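Side-chain contact in uncharacterized protein MJ0100 (Methanocaldococcus jannaschii, PDB 3KPB), which probably acts with a partner protein in making homocysteine from aspartate semialdehyde and sulfide, and binds S-adenosylmethionine and methylthioadenosine through its C-terminal CBS domain pair: residues Ile12-His15 and Ser16-Ile20. Sequence-based numbering, arbitrary orientation.
Sequences ITAH and SNISI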
loop_
_atom_site.group_PDB
_atom_site.type_symbol
_atom_site.label_atom_id
_atom_site.label_comp_id
_atom_site.label_asym_id
_atom_site.label_seq_id
_atom_site.Cartn_x
_atom_site.Cartn_y
_atom_site.Cartn_z
ATOM N N ILE A 12 15.866 -8.973 1.748
ATOM C CA ILE A 12 15.169 -9.715 0.704
ATOM C C ILE A 12 15.137 -8.807 -0.518
ATOM O O ILE A 12 14.565 -7.713 -0.474
ATOM C CB ILE A 12 13.742 -10.148 1.123
ATOM C CG1 ILE A 12 13.818 -11.149 2.283
ATOM C CG2 ILE A 12 12.995 -10.757 -0.070
ATOM C CD1 ILE A 12 12.512 -11.382 3.000
ATOM N N THR A 13 15.771 -9.262 -1.599
ATOM C CA THR A 13 15.885 -8.481 -2.830
ATOM C C THR A 13 15.465 -9.335 -4.025
ATOM O O THR A 13 15.271 -10.547 -3.896
ATOM C CB THR A 13 17.331 -7.975 -3.056
ATOM O OG1 THR A 13 18.212 -9.095 -3.216
ATOM C CG2 THR A 13 17.808 -7.117 -1.884
ATOM N N ALA A 14 15.358 -8.700 -5.191
ATOM C CA ALA A 14 15.038 -9.391 -6.439
ATOM C C ALA A 14 15.792 -8.748 -7.588
ATOM O O ALA A 14 16.233 -7.601 -7.485
ATOM C CB ALA A 14 13.542 -9.346 -6.703
ATOM N N HIS A 15 15.940 -9.489 -8.681
ATOM C CA HIS A 15 16.519 -8.939 -9.900
ATOM C C HIS A 15 15.456 -8.243 -10.756
ATOM O O HIS A 15 14.260 -8.493 -10.588
ATOM C CB HIS A 15 17.243 -10.035 -10.675
ATOM C CG HIS A 15 18.445 -10.572 -9.964
ATOM N ND1 HIS A 15 19.476 -9.761 -9.539
ATOM C CD2 HIS A 15 18.790 -11.834 -9.612
ATOM C CE1 HIS A 15 20.398 -10.499 -8.947
ATOM N NE2 HIS A 15 20.008 -11.760 -8.980
ATOM N N SER A 16 15.889 -7.365 -11.661
ATOM C CA SER A 16 14.953 -6.538 -12.428
ATOM C C SER A 16 14.303 -7.248 -13.617
ATOM O O SER A 16 13.284 -6.786 -14.134
ATOM C CB SER A 16 15.626 -5.238 -12.889
ATOM O OG SER A 16 16.471 -5.451 -14.007
ATOM N N ASN A 17 14.895 -8.361 -14.042
ATOM C CA ASN A 17 14.419 -9.095 -15.217
ATOM C C ASN A 17 13.165 -9.937 -14.970
ATOM O O ASN A 17 12.603 -10.505 -15.910
ATOM C CB ASN A 17 15.538 -9.972 -15.817
ATOM C CG ASN A 17 16.146 -10.939 -14.800
ATOM O OD1 ASN A 17 15.866 -12.140 -14.816
ATOM N ND2 ASN A 17 16.980 -10.414 -13.909
ATOM N N ILE A 18 12.718 -10.009 -13.719
ATOM C CA ILE A 18 11.602 -10.895 -13.376
ATOM C C ILE A 18 10.228 -10.322 -13.763
ATOM O O ILE A 18 10.064 -9.110 -13.908
ATOM C CB ILE A 18 11.635 -11.334 -11.879
ATOM C CG1 ILE A 18 11.405 -10.147 -10.938
ATOM C CG2 ILE A 18 12.948 -12.067 -11.554
ATOM C CD1 ILE A 18 11.082 -10.555 -9.506
ATOM N N SER A 19 9.252 -11.207 -13.931
ATOM C CA SER A 19 7.885 -10.805 -14.250
ATOM C C SER A 19 7.208 -10.093 -13.082
ATOM O O SER A 19 7.619 -10.227 -11.918
ATOM C CB SER A 19 7.046 -12.031 -14.604
ATOM O OG SER A 19 6.822 -12.813 -13.441
ATOM N N ILE A 20 6.141 -9.363 -13.404
ATOM C CA ILE A 20 5.321 -8.711 -12.374
ATOM C C ILE A 20 4.717 -9.750 -11.416
ATOM O O ILE A 20 4.735 -9.563 -10.196
ATOM C CB ILE A 20 4.215 -7.791 -12.965
ATOM C CG1 ILE A 20 4.747 -6.934 -14.128
ATOM C CG2 ILE A 20 3.601 -6.910 -11.870
ATOM C CD1 ILE A 20 5.961 -6.058 -13.800
#
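Ile18 reaches back round the turn that follows strand 14-15, and its terminal CD1 lies 3.9 Å from Ala14 CB. On the way the branch passes the backbone of His15, whose O lies 3.3 Å from Ile18 CG1; this is van der Waals packing of a methylene on a carbonyl. Ile18 puts CG1 between its own backbone N and carbonyl carbon (chi1 66°), and with CD1 anti to CA (chi2 166°) the extended branch ends against the Ala14 methyl. A short methyl suits Ala14, which is buried and leaves room for the longer isoleucine branch. Replacing Ile18 with a serine would probably open a gap beside the Ala14 methyl and leave the turn without its apolar contact to the strand.

His15 and Asn17 lie on the exposed side of the turn. Asn17 brings its amide ND2 to 3.3 Å from His15 CB, obliquely placed to the imidazole, with no hydrogen bond joining the two. The His15 ring, its CG anti to the carbonyl carbon (chi1 -66°), swings out to the side of strand 35-38, where ND1 is hydrogen-bonded to Val38 O. An imidazole suits this place because it can offer ND1 to that carbonyl while the residue stays exposed, and the Asn17 amide is well tolerated at an exposed turn.

Ser19, at the N-cap of helix 20-30, uses OG to accept from Glu22 N, a role for which a short hydroxyl side chain is well fitted. Within the first CBS motif, Ala14 pairs through its backbone with Pro36 and Val38 of parallel strand 35-38, while Ala14 and Ile18 both pack on Ile26 of helix 20-30, joining strand 14-15, outermost in its sheet within this chain, to that helix.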